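PDB 5HMQ: 3-dehydroshikimate dehydratase from Pseudomonas putida, which catalyses the metal-dependent dehydration of 3-dehydroshikimate to protocatechuate, a common intermediate in the breakdown of quinate and shikimate. Local coordinates for residues L166-L172 with M220-F225; R312-L317 with F594-F600; Y577-A581 with A607-G611. All blocks are in the same frame, centred on the assembly; numbering follows the deposited sequence.

Contact 1. Residues L166-L172 with M220-F225. With MG (magnesium ion), chain K.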
loop_
_atom_site.group_PDB
_atom_site.type_symbol
_atom_site.label_atom_id
_atom_site.label_comp_id
_atom_site.label_asym_id
_atom_site.label_seq_id
_atom_site.Cartn_x
_atom_site.Cartn_y
_atom_site.Cartn_z
ATOM N N LEU C 166 -6.354 19.502 22.932
ATOM C CA LEU C 166 -5.125 19.895 22.260
ATOM C C LEU C 166 -4.787 18.899 21.159
ATOM O O LEU C 166 -4.887 17.684 21.354
ATOM C CB LEU C 166 -3.960 19.994 23.249
ATOM C CG LEU C 166 -4.101 21.020 24.375
ATOM C CD1 LEU C 166 -2.981 20.865 25.394
ATOM C CD2 LEU C 166 -4.122 22.433 23.814
ATOM N N ASP C 167 -4.367 19.429 20.012
ATOM C CA ASP C 167 -4.028 18.639 18.833
ATOM C C ASP C 167 -2.667 19.108 18.342
ATOM O O ASP C 167 -2.524 20.260 17.919
ATOM C CB ASP C 167 -5.098 18.802 17.744
ATOM C CG ASP C 167 -4.827 17.961 16.505
ATOM O OD1 ASP C 167 -3.693 17.980 15.980
ATOM O OD2 ASP C 167 -5.767 17.279 16.043
ATOM N N SER C 168 -1.676 18.213 18.389
ATOM C CA SER C 168 -0.302 18.616 18.105
ATOM C C SER C 168 -0.145 19.152 16.687
ATOM O O SER C 168 0.660 20.063 16.461
ATOM C CB SER C 168 0.655 17.446 18.338
ATOM O OG SER C 168 0.377 16.371 17.460
ATOM N N PHE C 169 -0.899 18.624 15.722
ATOM C CA PHE C 169 -0.755 19.122 14.358
ATOM C C PHE C 169 -1.283 20.545 14.234
ATOM O O PHE C 169 -0.624 21.410 13.647
ATOM C CB PHE C 169 -1.464 18.212 13.354
ATOM C CG PHE C 169 -1.320 18.682 11.931
ATOM C CD1 PHE C 169 -2.175 19.644 11.409
ATOM C CD2 PHE C 169 -0.304 18.193 11.128
ATOM C CE1 PHE C 169 -2.021 20.099 10.118
ATOM C CE2 PHE C 169 -0.153 18.640 9.829
ATOM C CZ PHE C 169 -1.015 19.591 9.324
ATOM N N HIS C 170 -2.481 20.805 14.764
ATOM C CA HIS C 170 -3.078 22.130 14.620
ATOM C C HIS C 170 -2.211 23.207 15.256
ATOM O O HIS C 170 -2.199 24.351 14.786
ATOM C CB HIS C 170 -4.482 22.148 15.227
ATOM C CG HIS C 170 -5.490 21.361 14.448
ATOM N ND1 HIS C 170 -5.754 21.599 13.115
ATOM C CD2 HIS C 170 -6.301 20.340 14.814
ATOM C CE1 HIS C 170 -6.683 20.759 12.696
ATOM N NE2 HIS C 170 -7.032 19.985 13.707
ATOM N N THR C 171 -1.480 22.865 16.316
ATOM C CA THR C 171 -0.601 23.834 16.958
ATOM C C THR C 171 0.722 23.970 16.211
ATOM O O THR C 171 1.161 25.085 15.910
ATOM C CB THR C 171 -0.358 23.436 18.415
ATOM O OG1 THR C 171 -1.590 23.514 19.142
ATOM C CG2 THR C 171 0.668 24.362 19.057
ATOM N N LEU C 172 1.376 22.849 15.908
ATOM C CA LEU C 172 2.713 22.899 15.325
ATOM C C LEU C 172 2.711 23.211 13.831
ATOM O O LEU C 172 3.726 23.696 13.319
ATOM C CB LEU C 172 3.449 21.583 15.583
ATOM C CG LEU C 172 3.721 21.263 17.057
ATOM C CD1 LEU C 172 4.571 20.009 17.196
ATOM C CD2 LEU C 172 4.390 22.444 17.745
HETATM N N MSE C 220 7.863 16.910 13.156
HETATM C CA MSE C 220 7.402 17.819 14.200
HETATM C C MSE C 220 7.938 17.386 15.561
HETATM O O MSE C 220 8.253 16.214 15.770
HETATM C CB MSE C 220 5.875 17.884 14.226
HETATM C CG MSE C 220 5.273 18.628 13.048
HETATM SE SE MSE C 220 3.326 18.537 13.009
HETATM C CE MSE C 220 2.993 19.908 11.661
ATOM N N ASP C 221 8.040 18.340 16.483
ATOM C CA ASP C 221 8.613 18.096 17.806
ATOM C C ASP C 221 7.489 17.659 18.738
ATOM O O ASP C 221 6.889 18.466 19.452
ATOM C CB ASP C 221 9.328 19.342 18.313
ATOM C CG ASP C 221 10.038 19.115 19.634
ATOM O OD1 ASP C 221 10.245 17.944 20.011
ATOM O OD2 ASP C 221 10.393 20.113 20.296
HETATM N N MSE C 222 7.208 16.360 18.729
HETATM C CA MSE C 222 6.135 15.775 19.529
HETATM C C MSE C 222 6.395 15.911 21.025
HETATM O O MSE C 222 5.516 16.312 21.790
HETATM C CB MSE C 222 5.971 14.302 19.173
HETATM C CG MSE C 222 5.684 14.070 17.703
HETATM SE SE MSE C 222 3.799 14.166 17.292
HETATM C CE MSE C 222 3.637 15.901 16.514
ATOM N N ALA C 223 7.617 15.557 21.435
ATOM C CA ALA C 223 7.968 15.623 22.850
ATOM C C ALA C 223 7.909 17.054 23.365
ATOM O O ALA C 223 7.511 17.293 24.510
ATOM C CB ALA C 223 9.357 15.026 23.076
ATOM N N GLY C 224 8.287 18.021 22.527
ATOM C CA GLY C 224 8.189 19.417 22.913
ATOM C C GLY C 224 6.767 19.919 23.028
ATOM O O GLY C 224 6.541 20.987 23.606
ATOM N N PHE C 225 5.805 19.179 22.482
ATOM C CA PHE C 225 4.394 19.515 22.613
ATOM C C PHE C 225 3.767 18.844 23.828
ATOM O O PHE C 225 2.963 19.463 24.534
ATOM C CB PHE C 225 3.642 19.113 21.339
ATOM C CG PHE C 225 2.192 19.507 21.336
ATOM C CD1 PHE C 225 1.808 20.788 20.976
ATOM C CD2 PHE C 225 1.209 18.589 21.676
ATOM C CE1 PHE C 225 0.476 21.150 20.966
ATOM C CE2 PHE C 225 -0.127 18.947 21.667
ATOM C CZ PHE C 225 -0.493 20.229 21.312
HETATM MG MG MG K . -7.835 16.913 16.075
HETATM O O HOH W 1 -8.232 17.716 14.310
HETATM O O HOH W 2 -9.791 16.385 16.150
#
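The F225 ring lies with one face over the backbone of S168: CA of S168 sits 3.6 Å from the ring centroid, only 15° off the normal, a CH-pi contact, and CB of the serine shares that face. T171 and L166 approach the same ring obliquely, the closest touch being T171 CB to F225 CE1 at 3.5 Å. All this happens at the C-terminal end of strand 162-167 of the TIM barrel, where the chain turns straight into the short helix 168-172 and helix 222-231 packs against it. F225 reaches the turn because its CG stands anti to the backbone N (chi1 -176°), which carries the ring over S168.

The second ring, F169, meets the selenomethionine M220 obliquely in a Met-aromatic contact, with CE 3.8 Å from F169 CD2; W207 adds an edge-to-face partner. L172 slides past M220 in the opposite direction and lays CD1 against the D221 carbonyl. The other selenomethionine, M222, bends at chi2 and chi3 and brings CE to S168 OG, whose hydrogen-bonding partner is A195 N.

D167 turns the other way, toward the catalytic metal site, which E136, Q193 and E241 share, with two waters. Its carboxylate does two jobs: OD1 caps the helix through weak bonds from F169 N and H170 N, while OD2, which also accepts from R212, binds the magnesium ion at 2.1 Å. A water on that ion lies 2.6 Å from H170 NE2, in the plane of the imidazole.

Contact 2. Residues R312-L317 with F594-F600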
loop_
_atom_site.group_PDB
_atom_site.type_symbol
_atom_site.label_atom_id
_atom_site.label_comp_id
_atom_site.label_asym_id
_atom_site.label_seq_id
_atom_site.Cartn_x
_atom_site.Cartn_y
_atom_site.Cartn_z
ATOM N N ARG C 312 28.434 -16.250 -8.473
ATOM C CA ARG C 312 28.517 -15.028 -9.262
ATOM C C ARG C 312 28.664 -13.804 -8.366
ATOM O O ARG C 312 29.429 -12.885 -8.679
ATOM C CB ARG C 312 27.273 -14.905 -10.143
ATOM C CG ARG C 312 27.544 -14.501 -11.577
ATOM C CD ARG C 312 26.308 -14.694 -12.443
ATOM N NE ARG C 312 25.761 -16.044 -12.323
ATOM C CZ ARG C 312 24.532 -16.322 -11.898
ATOM N NH1 ARG C 312 23.703 -15.344 -11.561
ATOM N NH2 ARG C 312 24.127 -17.582 -11.821
ATOM N N LEU C 313 27.944 -13.779 -7.241
ATOM C CA LEU C 313 28.094 -12.679 -6.296
ATOM C C LEU C 313 29.463 -12.711 -5.630
ATOM O O LEU C 313 30.071 -11.660 -5.395
ATOM C CB LEU C 313 26.982 -12.726 -5.248
ATOM C CG LEU C 313 26.953 -11.568 -4.249
ATOM C CD1 LEU C 313 26.872 -10.235 -4.976
ATOM C CD2 LEU C 313 25.788 -11.725 -3.282
ATOM N N GLY C 314 29.960 -13.910 -5.319
ATOM C CA GLY C 314 31.301 -14.024 -4.774
ATOM C C GLY C 314 32.366 -13.507 -5.719
ATOM O O GLY C 314 33.338 -12.889 -5.285
ATOM N N ASN C 315 32.183 -13.728 -7.023
ATOM C CA ASN C 315 33.129 -13.200 -8.003
ATOM C C ASN C 315 33.158 -11.677 -7.963
ATOM O O ASN C 315 34.232 -11.065 -7.975
ATOM C CB ASN C 315 32.770 -13.690 -9.410
ATOM C CG ASN C 315 33.036 -15.169 -9.607
ATOM O OD1 ASN C 315 33.742 -15.794 -8.823
ATOM N ND2 ASN C 315 32.483 -15.731 -10.673
ATOM N N TRP C 316 31.979 -11.051 -7.928
ATOM C CA TRP C 316 31.890 -9.606 -7.771
ATOM C C TRP C 316 32.687 -9.154 -6.557
ATOM O O TRP C 316 33.402 -8.151 -6.609
ATOM C CB TRP C 316 30.424 -9.188 -7.646
ATOM C CG TRP C 316 29.762 -8.928 -8.958
ATOM C CD1 TRP C 316 29.585 -9.820 -9.977
ATOM C CD2 TRP C 316 29.135 -7.712 -9.374
ATOM N NE1 TRP C 316 28.912 -9.222 -11.015
ATOM C CE2 TRP C 316 28.621 -7.929 -10.668
ATOM C CE3 TRP C 316 28.968 -6.456 -8.783
ATOM C CZ2 TRP C 316 27.949 -6.939 -11.380
ATOM C CZ3 TRP C 316 28.302 -5.473 -9.492
ATOM C CH2 TRP C 316 27.799 -5.721 -10.776
ATOM N N LEU C 317 32.577 -9.893 -5.456
ATOM C CA LEU C 317 33.252 -9.478 -4.242
ATOM C C LEU C 317 34.768 -9.701 -4.284
ATOM O O LEU C 317 35.526 -8.867 -3.779
ATOM C CB LEU C 317 32.609 -10.164 -3.033
ATOM C CG LEU C 317 31.129 -9.816 -2.796
ATOM C CD1 LEU C 317 30.446 -10.802 -1.841
ATOM C CD2 LEU C 317 30.925 -8.381 -2.314
ATOM N N PHE C 594 24.016 -5.361 -9.470
ATOM C CA PHE C 594 24.234 -6.801 -9.527
ATOM C C PHE C 594 22.920 -7.477 -9.893
ATOM O O PHE C 594 22.015 -7.586 -9.058
ATOM C CB PHE C 594 24.770 -7.328 -8.197
ATOM C CG PHE C 594 24.841 -8.830 -8.128
ATOM C CD1 PHE C 594 25.896 -9.516 -8.709
ATOM C CD2 PHE C 594 23.854 -9.556 -7.478
ATOM C CE1 PHE C 594 25.962 -10.896 -8.646
ATOM C CE2 PHE C 594 23.916 -10.934 -7.411
ATOM C CZ PHE C 594 24.970 -11.605 -7.996
ATOM N N GLU C 595 22.824 -7.936 -11.140
ATOM C CA GLU C 595 21.649 -8.636 -11.657
ATOM C C GLU C 595 20.357 -7.892 -11.322
ATOM O O GLU C 595 19.405 -8.454 -10.775
ATOM C CB GLU C 595 21.615 -10.077 -11.148
ATOM C CG GLU C 595 22.824 -10.881 -11.597
ATOM C CD GLU C 595 22.705 -12.355 -11.291
ATOM O OE1 GLU C 595 21.601 -12.802 -10.914
ATOM O OE2 GLU C 595 23.721 -13.067 -11.425
ATOM N N GLU C 596 20.347 -6.598 -11.652
ATOM C CA GLU C 596 19.158 -5.748 -11.611
ATOM C C GLU C 596 18.606 -5.565 -10.198
ATOM O O GLU C 596 17.407 -5.341 -10.018
ATOM C CB GLU C 596 18.065 -6.282 -12.546
ATOM C CG GLU C 596 18.546 -6.606 -13.958
ATOM C CD GLU C 596 18.787 -5.368 -14.815
ATOM O OE1 GLU C 596 18.703 -4.242 -14.288
ATOM O OE2 GLU C 596 19.058 -5.529 -16.021
ATOM N N ARG C 597 19.468 -5.639 -9.184
ATOM C CA ARG C 597 19.053 -5.347 -7.817
ATOM C C ARG C 597 19.947 -4.278 -7.206
ATOM O O ARG C 597 19.946 -3.123 -7.645
ATOM C CB ARG C 597 19.088 -6.605 -6.948
ATOM C CG ARG C 597 18.829 -7.884 -7.700
ATOM C CD ARG C 597 17.560 -8.559 -7.235
ATOM N NE ARG C 597 17.261 -9.726 -8.058
ATOM C CZ ARG C 597 16.167 -10.469 -7.937
ATOM N NH1 ARG C 597 15.259 -10.169 -7.019
ATOM N NH2 ARG C 597 15.982 -11.512 -8.734
ATOM N N PHE C 598 20.717 -4.664 -6.194
ATOM C CA PHE C 598 21.606 -3.738 -5.515
ATOM C C PHE C 598 22.887 -3.527 -6.311
ATOM O O PHE C 598 23.338 -4.402 -7.057
ATOM C CB PHE C 598 21.945 -4.261 -4.119
ATOM C CG PHE C 598 22.343 -5.713 -4.095
ATOM C CD1 PHE C 598 23.652 -6.096 -4.339
ATOM C CD2 PHE C 598 21.403 -6.695 -3.824
ATOM C CE1 PHE C 598 24.016 -7.431 -4.318
ATOM C CE2 PHE C 598 21.760 -8.031 -3.801
ATOM C CZ PHE C 598 23.068 -8.399 -4.049
ATOM N N PHE C 599 23.470 -2.345 -6.146
ATOM C CA PHE C 599 24.793 -2.037 -6.664
ATOM C C PHE C 599 25.698 -1.670 -5.497
ATOM O O PHE C 599 25.264 -1.592 -4.346
ATOM C CB PHE C 599 24.744 -0.905 -7.705
ATOM C CG PHE C 599 24.136 0.375 -7.197
ATOM C CD1 PHE C 599 22.765 0.576 -7.243
ATOM C CD2 PHE C 599 24.940 1.395 -6.713
ATOM C CE1 PHE C 599 22.203 1.756 -6.789
ATOM C CE2 PHE C 599 24.386 2.581 -6.262
ATOM C CZ PHE C 599 23.017 2.761 -6.299
ATOM N N PHE C 600 26.975 -1.461 -5.796
ATOM C CA PHE C 600 27.954 -1.136 -4.773
ATOM C C PHE C 600 28.521 0.255 -5.011
ATOM O O PHE C 600 28.458 0.798 -6.117
ATOM C CB PHE C 600 29.086 -2.168 -4.735
ATOM C CG PHE C 600 28.636 -3.538 -4.320
ATOM C CD1 PHE C 600 28.237 -4.465 -5.266
ATOM C CD2 PHE C 600 28.605 -3.896 -2.984
ATOM C CE1 PHE C 600 27.822 -5.727 -4.887
ATOM C CE2 PHE C 600 28.189 -5.158 -2.598
ATOM C CZ PHE C 600 27.797 -6.074 -3.552
#
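R312 opens the contact at its exposed end, where its guanidinium faces the carboxylate of E595. NH1 and OE2 are modelled as a salt bridge, too close together to be trusted in detail.

One residue on, L313 of helix 307-319 carries its CD1 to F594 and does most of the aliphatic work. The leucine swings its branch opposite its own N (chi1 -176°), and this puts CD1 squarely over one face of the F594 ring, 3.7 Å from the centroid; CB meets F594 CZ at 3.6 Å. CD1 also lies at the edges of the F598 and F600 rings, so a single methyl is shared by three phenylalanines. On the opposite face of F594 lies CG of E595, its own neighbour in the chain.

W316, one helical turn after R312, takes the edge of F594 on its indole face. This is a T-shaped pair, with F594 CD1 3.7 Å from W316 CE2 and the planes at 83°, and F594 CB adds a CH-pi contact over the six-membered ring. Farther along the indole, on the side that F594 occupies, CE3 meets F600 CD1 obliquely at 4.1 Å. L317 ends the segment by laying CD2 against F600 CZ.

The contact ties a helix of the first VOC module to the loop leading into strand 599-606 of the second, in the hydroxyphenylpyruvate dioxygenase-like domain. That strand continues directly to the magnesium ligand E601. The chemistry of the contact implies an apolar, largely aromatic join between the two modules: F594 is gripped by leucine and tryptophan from the helix, while the charged pair, doubtful in detail, lies at the exposed end.

Contact 3. Residues Y577-A581 with A607-G611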
loop_
_atom_site.group_PDB
_atom_site.type_symbol
_atom_site.label_atom_id
_atom_site.label_comp_id
_atom_site.label_asym_id
_atom_site.label_seq_id
_atom_site.Cartn_x
_atom_site.Cartn_y
_atom_site.Cartn_z
ATOM N N TYR C 577 32.207 13.571 -7.716
ATOM C CA TYR C 577 32.759 14.531 -6.773
ATOM C C TYR C 577 31.653 15.350 -6.124
ATOM O O TYR C 577 30.618 15.629 -6.734
ATOM C CB TYR C 577 33.764 15.461 -7.470
ATOM C CG TYR C 577 34.336 16.545 -6.587
ATOM C CD1 TYR C 577 35.357 16.270 -5.688
ATOM C CD2 TYR C 577 33.864 17.849 -6.663
ATOM C CE1 TYR C 577 35.885 17.262 -4.882
ATOM C CE2 TYR C 577 34.386 18.847 -5.864
ATOM C CZ TYR C 577 35.396 18.548 -4.975
ATOM O OH TYR C 577 35.917 19.542 -4.176
ATOM N N ASP C 578 31.889 15.726 -4.867
ATOM C CA ASP C 578 31.039 16.654 -4.137
ATOM C C ASP C 578 31.883 17.363 -3.088
ATOM O O ASP C 578 32.882 16.821 -2.608
ATOM C CB ASP C 578 29.853 15.943 -3.473
ATOM C CG ASP C 578 28.811 16.915 -2.951
ATOM O OD1 ASP C 578 28.547 17.931 -3.628
ATOM O OD2 ASP C 578 28.263 16.667 -1.856
ATOM N N ARG C 579 31.479 18.586 -2.743
ATOM C CA ARG C 579 32.188 19.399 -1.762
ATOM C C ARG C 579 31.167 20.082 -0.864
ATOM O O ARG C 579 30.196 20.654 -1.365
ATOM C CB ARG C 579 33.049 20.470 -2.438
ATOM C CG ARG C 579 33.754 21.397 -1.460
ATOM C CD ARG C 579 34.447 22.535 -2.187
ATOM N NE ARG C 579 35.380 22.105 -3.223
ATOM C CZ ARG C 579 36.079 22.952 -3.971
ATOM N NH1 ARG C 579 35.943 24.258 -3.786
ATOM N NH2 ARG C 579 36.912 22.500 -4.898
ATOM N N ASP C 580 31.387 20.041 0.447
ATOM C CA ASP C 580 30.501 20.734 1.373
ATOM C C ASP C 580 30.878 22.215 1.435
ATOM O O ASP C 580 31.697 22.709 0.656
ATOM C CB ASP C 580 30.525 20.066 2.748
ATOM C CG ASP C 580 31.911 20.027 3.371
ATOM O OD1 ASP C 580 32.729 20.938 3.122
ATOM O OD2 ASP C 580 32.177 19.076 4.133
ATOM N N ALA C 581 30.279 22.944 2.379
ATOM C CA ALA C 581 30.586 24.359 2.545
ATOM C C ALA C 581 31.810 24.606 3.418
ATOM O O ALA C 581 32.342 25.720 3.407
ATOM C CB ALA C 581 29.381 25.093 3.134
ATOM N N ALA C 607 38.478 15.635 4.814
ATOM C CA ALA C 607 38.295 16.797 5.687
ATOM C C ALA C 607 36.864 16.921 6.201
ATOM O O ALA C 607 36.233 17.977 6.121
ATOM C CB ALA C 607 38.731 18.077 4.976
ATOM N N GLY C 608 36.350 15.821 6.745
ATOM C CA GLY C 608 35.091 15.870 7.462
ATOM C C GLY C 608 33.829 15.920 6.631
ATOM O O GLY C 608 32.772 16.272 7.168
ATOM N N TYR C 609 33.895 15.603 5.338
ATOM C CA TYR C 609 32.675 15.512 4.544
ATOM C C TYR C 609 31.737 14.478 5.158
ATOM O O TYR C 609 32.150 13.359 5.479
ATOM C CB TYR C 609 33.000 15.145 3.096
ATOM C CG TYR C 609 31.785 15.129 2.193
ATOM C CD1 TYR C 609 31.007 13.984 2.066
ATOM C CD2 TYR C 609 31.410 16.258 1.475
ATOM C CE1 TYR C 609 29.893 13.960 1.253
ATOM C CE2 TYR C 609 30.293 16.243 0.654
ATOM C CZ TYR C 609 29.541 15.089 0.546
ATOM O OH TYR C 609 28.432 15.059 -0.267
ATOM N N ALA C 610 30.465 14.854 5.317
ATOM C CA ALA C 610 29.509 14.039 6.049
ATOM C C ALA C 610 28.287 13.604 5.249
ATOM O O ALA C 610 27.507 12.788 5.753
ATOM C CB ALA C 610 29.032 14.780 7.308
ATOM N N GLY C 611 28.089 14.114 4.037
ATOM C CA GLY C 611 26.911 13.793 3.259
ATOM C C GLY C 611 27.030 12.487 2.499
ATOM O O GLY C 611 27.871 11.633 2.788
#
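Y609 lies edge-on to strand 576-579, an edge strand of the mixed sheet in the second VOC module, and its ring is the buried part of an otherwise superficial contact. The side chain comes from the loop between strand 599-606 and helix 617-625 and extends toward the strand, where D578, R579 and D580 all meet the ring at the edge, near its plane. D578 OD2 and the phenol oxygen are modelled implausibly close, so the detail of that meeting, with the carboxylate almost perpendicular to the ring, is doubtful. The closely packed part is better judged from the buried ring against the strand backbone, with R579 C 4.2 Å from Y609 CE2. Y609 OH accepts a weak bond from G613 N.

Toward solvent the contact loosens. D580 slides past the tyrosine in the opposite direction, its carboxylate only 18° from the ring plane, and OD2 approaches Y609 CA at 3.6 Å and CD2 at 3.9 Å. Its other oxygen, OD1, takes weak bonds from Q582 N and G584 N within the turn after the strand. Beyond it, G608 keeps a positive phi, which suits glycine, and comes no nearer D580 OD2 than 4.2 Å, through its O.

R579 points away from the loop and folds back along its own strand, where NE donates to Y577 OH at 2.8 Å, the hydroxyl lying in the guanidinium plane.

Contacts 1 and 2 are buried, whereas contact 3 lies at the surface. Contact 1 belongs to the TIM barrel and carries a ligand of its catalytic metal; its centre is about 45 Å from that of contact 2, on the opposite side of the chain's centre. Contacts 2 and 3 both involve the sheet of the second VOC module: 594-600 enters strand 599-606, and the loop residues 607-611 follow its end, so in sequence they lie on either side of E601 of the second magnesium site. Chemistry follows place: two phenylalanines and two selenomethionines beside a metal-binding carboxylate, a phenylalanine-rich core between modules, and aspartates around a tyrosine at the sheet's edge near the surface.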